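PDB 3CLJ: protein NRD1 from Saccharomyces cerevisiae, which binds the phosphorylated C-terminal domain of RNA polymerase II through its CTD-interacting domain, as part of the Nrd1-Nab3-Sen1 termination complex. Local coordinates for residues A[7-12]-A[22-27]; A[56-61]-A[105-110]. All blocks are in the same frame, centred on the assembly; numbering follows the deposited sequence.

Contact 1: A[7-12]-A[22-27]; sequences VATLES and GSRIKK
Thr9 meets Lys27 and Arg24 with different branches, the hydroxyl taking the charged end of Lys27 and the methyl resting on aliphatic carbons. Lys27 NZ donates a hydrogen bond of 2.9 Å to Thr9 OG1. The lysine chain runs out extended beyond CG to make this reach, and its ammonium also bonds to Asn5 OD1, while Thr9 OG1 in turn bonds to Asn5 O one turn back. Asn5, Thr9 and Lys27 thus form a small polar cluster at one side of the helix pair. Replacing Lys27 with alanine would remove the ammonium, and would probably leave Thr9 OG1 with its bond to Asn5 O but no partner on the second helix, and Asn5 OD1 without its lysine partner.

The two segments belong to helices 3-11 and 22-34 of the all-helical CID fold, and Leu10 and Ile25 turn from this interface to pack on helix 58-77.

The apolar part is made by Thr9 CG2, anti to the backbone N (the hydroxyl at chi1 -61°), which lies 3.5 Å from Arg24 CG and 3.7 Å from Lys27 CD. Further along, Arg24 bends at chi3 (-78°), bringing NH1 to 3.0 Å from Ser12 OG, which approaches the guanidinium obliquely. Ser12 OG donates to Thr9 O at 2.6 Å, the donor tilted 25° from the carbonyl plane. Arg24 NH2 binds a glycerol, probably from the crystallisation liquor.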
loop_
_atom_site.group_PDB
_atom_site.type_symbol
_atom_site.label_atom_id
_atom_site.label_comp_id
_atom_site.label_asym_id
_atom_site.label_seq_id
_atom_site.Cartn_x
_atom_site.Cartn_y
_atom_site.Cartn_z
ATOM N N VAL A 7 2.436 -14.212 5.526
ATOM C CA VAL A 7 1.086 -14.093 6.102
ATOM C C VAL A 7 1.149 -13.751 7.599
ATOM O O VAL A 7 0.569 -12.740 8.013
ATOM C CB VAL A 7 0.232 -15.369 5.822
ATOM C CG1 VAL A 7 -1.081 -15.352 6.579
ATOM C CG2 VAL A 7 -0.041 -15.494 4.373
ATOM N N ALA A 8 1.868 -14.570 8.383
ATOM C CA ALA A 8 2.074 -14.317 9.811
ATOM C C ALA A 8 2.725 -12.959 10.096
ATOM O O ALA A 8 2.338 -12.292 11.049
ATOM C CB ALA A 8 2.875 -15.533 10.533
ATOM N N THR A 9 3.683 -12.529 9.274
ATOM C CA THR A 9 4.352 -11.249 9.482
ATOM C C THR A 9 3.392 -10.063 9.182
ATOM O O THR A 9 3.322 -9.086 9.963
ATOM C CB THR A 9 5.636 -11.148 8.629
ATOM O OG1 THR A 9 6.537 -12.196 9.038
ATOM C CG2 THR A 9 6.314 -9.786 8.774
ATOM N N LEU A 10 2.631 -10.196 8.086
ATOM C CA LEU A 10 1.548 -9.266 7.832
ATOM C C LEU A 10 0.483 -9.222 8.973
ATOM O O LEU A 10 0.201 -8.127 9.509
ATOM C CB LEU A 10 0.925 -9.467 6.433
ATOM C CG LEU A 10 -0.151 -8.414 6.114
ATOM C CD1 LEU A 10 0.318 -6.943 5.910
ATOM C CD2 LEU A 10 -0.859 -8.869 4.963
ATOM N N GLU A 11 -0.105 -10.372 9.327
ATOM C CA GLU A 11 -1.012 -10.424 10.444
ATOM C C GLU A 11 -0.464 -9.780 11.740
ATOM O O GLU A 11 -1.249 -9.209 12.518
ATOM C CB GLU A 11 -1.494 -11.891 10.734
ATOM C CG GLU A 11 -2.418 -12.484 9.668
ATOM C CD GLU A 11 -2.515 -13.997 9.677
ATOM O OE1 GLU A 11 -1.693 -14.698 10.331
ATOM O OE2 GLU A 11 -3.435 -14.501 9.003
ATOM N N SER A 12 0.849 -9.886 12.012
ATOM C CA SER A 12 1.416 -9.348 13.248
ATOM C C SER A 12 1.335 -7.802 13.390
ATOM O O SER A 12 1.567 -7.277 14.477
ATOM C CB SER A 12 2.855 -9.829 13.476
ATOM O OG SER A 12 3.733 -9.243 12.524
ATOM N N GLY A 22 9.162 -0.059 10.464
ATOM C CA GLY A 22 10.055 0.059 9.309
ATOM C C GLY A 22 10.707 -1.258 8.955
ATOM O O GLY A 22 10.667 -1.691 7.799
ATOM N N SER A 23 11.241 -1.945 9.965
ATOM C CA SER A 23 11.886 -3.245 9.760
ATOM C C SER A 23 10.928 -4.326 9.303
ATOM O O SER A 23 11.250 -5.131 8.403
ATOM C CB SER A 23 12.673 -3.667 11.019
ATOM O OG SER A 23 11.800 -3.714 12.126
ATOM N N ARG A 24 9.718 -4.358 9.861
ATOM C CA ARG A 24 8.776 -5.353 9.392
ATOM C C ARG A 24 8.275 -5.078 7.951
ATOM O O ARG A 24 8.037 -6.003 7.187
ATOM C CB ARG A 24 7.609 -5.480 10.391
ATOM C CG ARG A 24 7.099 -6.848 10.539
ATOM C CD ARG A 24 6.120 -6.981 11.692
ATOM N NE ARG A 24 6.837 -7.032 12.957
ATOM C CZ ARG A 24 6.268 -7.072 14.159
ATOM N NH1 ARG A 24 4.940 -7.118 14.317
ATOM N NH2 ARG A 24 7.040 -7.070 15.203
ATOM N N ILE A 25 8.093 -3.816 7.585
ATOM C CA ILE A 25 7.691 -3.469 6.240
ATOM C C ILE A 25 8.812 -3.827 5.252
ATOM O O ILE A 25 8.555 -4.370 4.172
ATOM C CB ILE A 25 7.251 -1.925 6.151
ATOM C CG1 ILE A 25 5.943 -1.669 7.008
ATOM C CG2 ILE A 25 7.017 -1.490 4.691
ATOM C CD1 ILE A 25 5.476 -0.122 7.168
ATOM N N LYS A 26 10.046 -3.494 5.614
ATOM C CA LYS A 26 11.191 -3.890 4.816
ATOM C C LYS A 26 11.144 -5.433 4.602
ATOM O O LYS A 26 11.354 -5.926 3.484
ATOM C CB LYS A 26 12.472 -3.448 5.498
ATOM C CG LYS A 26 13.688 -3.731 4.693
ATOM C CD LYS A 26 14.953 -3.419 5.436
ATOM C CE LYS A 26 16.103 -4.110 4.695
ATOM N NZ LYS A 26 17.361 -3.319 4.787
ATOM N N LYS A 27 10.834 -6.178 5.659
ATOM C CA LYS A 27 10.775 -7.667 5.592
ATOM C C LYS A 27 9.738 -8.121 4.542
ATOM O O LYS A 27 10.017 -8.924 3.665
ATOM C CB LYS A 27 10.369 -8.221 6.964
ATOM C CG LYS A 27 10.889 -9.577 7.281
ATOM C CD LYS A 27 9.976 -10.320 8.244
ATOM C CE LYS A 27 10.401 -11.803 8.385
ATOM N NZ LYS A 27 9.414 -12.420 9.279
#

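Contact 2: A[56-61]-A[105-110]; sequences SHKLGS and LSDAIA
In the right-handed superhelical array of helices of the CID domain, the first turn of helix 58-77 packs against the later part of helix 90-111, and Lys58 provides the link between them by laying its chain over Ala108 and ending on Asp107. The backbones come close here, with Lys58 CA and Ala108 CA 5.1 Å apart, a spacing that the small alanine side chain permits. Lys58 CB sits 3.7 Å from Ala108 CB. The bend at chi2 (-88°) lays CG and CD of the lysine along Ala108 CA, and the chain then runs on extended to the carboxylate, its methylenes kept against the alanine. Ala108 also touches Leu62, one turn further along helix 58-77.

Helix 39-52 is tied in through Ser50, whose O accepts a bond from Lys58 NZ and whose OG bonds to Ser61 OG, so the charge of a buried lysine is met by a carboxylate and a backbone carbonyl. Asp107 OD1 has its own salt bridge, with Lys111, and the two lysines would probably stabilise the carboxylate as an anion. Within helix 58-77, Ser61 OG donates to Lys58 O at 2.6 Å. Lys58 NZ meets Asp107 OD2 in a salt bridge of 2.8 Å, approaching on the anti side and 32° out of the carboxylate plane.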
loop_
_atom_site.group_PDB
_atom_site.type_symbol
_atom_site.label_atom_id
_atom_site.label_comp_id
_atom_site.label_asym_id
_atom_site.label_seq_id
_atom_site.Cartn_x
_atom_site.Cartn_y
_atom_site.Cartn_z
ATOM N N SER A 56 -6.702 3.124 13.305
ATOM C CA SER A 56 -5.392 3.728 13.579
ATOM C C SER A 56 -4.253 3.046 12.718
ATOM O O SER A 56 -3.200 3.642 12.462
ATOM C CB SER A 56 -5.115 3.658 15.076
ATOM O OG SER A 56 -4.752 2.315 15.408
ATOM N N HIS A 57 -4.525 1.830 12.253
ATOM C CA HIS A 57 -3.641 1.018 11.459
ATOM C C HIS A 57 -3.710 1.272 9.926
ATOM O O HIS A 57 -2.877 0.760 9.161
ATOM C CB HIS A 57 -3.854 -0.486 11.797
ATOM C CG HIS A 57 -3.290 -0.911 13.131
ATOM N ND1 HIS A 57 -3.338 -0.127 14.257
ATOM C CD2 HIS A 57 -2.659 -2.054 13.507
ATOM C CE1 HIS A 57 -2.788 -0.764 15.276
ATOM N NE2 HIS A 57 -2.362 -1.939 14.843
ATOM N N LYS A 58 -4.664 2.074 9.463
ATOM C CA LYS A 58 -4.790 2.325 8.021
ATOM C C LYS A 58 -3.575 3.019 7.393
ATOM O O LYS A 58 -3.192 2.674 6.279
ATOM C CB LYS A 58 -6.050 3.139 7.728
ATOM C CG LYS A 58 -7.341 2.485 8.176
ATOM C CD LYS A 58 -7.890 1.566 7.091
ATOM C CE LYS A 58 -9.040 0.716 7.667
ATOM N NZ LYS A 58 -9.794 0.048 6.555
ATOM N N LEU A 59 -2.978 3.975 8.104
ATOM C CA LEU A 59 -1.765 4.613 7.654
ATOM C C LEU A 59 -0.676 3.559 7.378
ATOM O O LEU A 59 -0.139 3.492 6.252
ATOM C CB LEU A 59 -1.293 5.618 8.705
ATOM C CG LEU A 59 0.036 6.361 8.399
ATOM C CD1 LEU A 59 -0.038 7.096 7.005
ATOM C CD2 LEU A 59 0.457 7.290 9.537
ATOM N N GLY A 60 -0.394 2.709 8.367
ATOM C CA GLY A 60 0.551 1.572 8.193
ATOM C C GLY A 60 0.280 0.731 6.961
ATOM O O GLY A 60 1.204 0.341 6.244
ATOM N N SER A 61 -0.995 0.445 6.718
ATOM C CA SER A 61 -1.403 -0.329 5.551
ATOM C C SER A 61 -1.065 0.365 4.218
ATOM O O SER A 61 -0.698 -0.300 3.237
ATOM C CB SER A 61 -2.883 -0.686 5.623
ATOM O OG SER A 61 -3.698 0.421 5.128
ATOM N N LEU A 105 -7.620 4.496 -0.223
ATOM C CA LEU A 105 -7.339 5.862 0.283
ATOM C C LEU A 105 -8.521 6.551 0.935
ATOM O O LEU A 105 -8.369 7.131 2.008
ATOM C CB LEU A 105 -6.863 6.779 -0.868
ATOM C CG LEU A 105 -5.412 6.502 -1.300
ATOM C CD1 LEU A 105 -5.170 7.022 -2.784
ATOM C CD2 LEU A 105 -4.393 7.079 -0.280
ATOM N N SER A 106 -9.695 6.537 0.272
ATOM C CA SER A 106 -10.870 7.196 0.824
ATOM C C SER A 106 -11.192 6.643 2.197
ATOM O O SER A 106 -11.464 7.414 3.111
ATOM C CB SER A 106 -12.094 7.094 -0.122
ATOM O OG SER A 106 -11.682 7.659 -1.373
ATOM N N ASP A 107 -11.176 5.316 2.329
ATOM C CA ASP A 107 -11.442 4.688 3.610
ATOM C C ASP A 107 -10.345 5.005 4.646
ATOM O O ASP A 107 -10.655 5.285 5.788
ATOM C CB ASP A 107 -11.582 3.161 3.471
ATOM C CG ASP A 107 -12.228 2.532 4.671
ATOM O OD1 ASP A 107 -13.235 3.106 5.173
ATOM O OD2 ASP A 107 -11.801 1.427 5.082
ATOM N N ALA A 108 -9.077 4.915 4.260
ATOM C CA ALA A 108 -7.987 5.196 5.211
ATOM C C ALA A 108 -8.124 6.621 5.750
ATOM O O ALA A 108 -7.985 6.832 6.959
ATOM C CB ALA A 108 -6.597 4.972 4.553
ATOM N N ILE A 109 -8.426 7.586 4.843
ATOM C CA ILE A 109 -8.559 8.997 5.215
ATOM C C ILE A 109 -9.735 9.187 6.179
ATOM O O ILE A 109 -9.584 9.819 7.243
ATOM C CB ILE A 109 -8.638 9.913 4.000
ATOM C CG1 ILE A 109 -7.251 10.025 3.355
ATOM C CG2 ILE A 109 -9.166 11.301 4.391
ATOM C CD1 ILE A 109 -7.282 10.566 1.880
ATOM N N ALA A 110 -10.877 8.586 5.841
ATOM C CA ALA A 110 -12.129 8.681 6.630
ATOM C C ALA A 110 -11.932 8.089 8.051
ATOM O O ALA A 110 -12.551 8.496 9.009
ATOM C CB ALA A 110 -13.250 7.931 5.910
#

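In the fold
Contact 1 closes before contact 2 opens along the chain, and their centres lie about 17 Å apart; the nearest atoms are about 4 Å from each other without touching. Contact 1 pairs the neighbouring helices 3-11 and 22-34, whereas 56-61 and 105-110 bring together helices 58-77 and 90-111 across more than forty residues. Helix 58-77 connects the two regions: its start carries contact 2, and further along Ile64 receives Leu10 and Ile25 from the helices of contact 1. Helix 39-52 also adjoins both, through Leu45 and Ser50. The contacts therefore tie two pairs of helices within one CID domain, the module that binds the polymerase C-terminal domain.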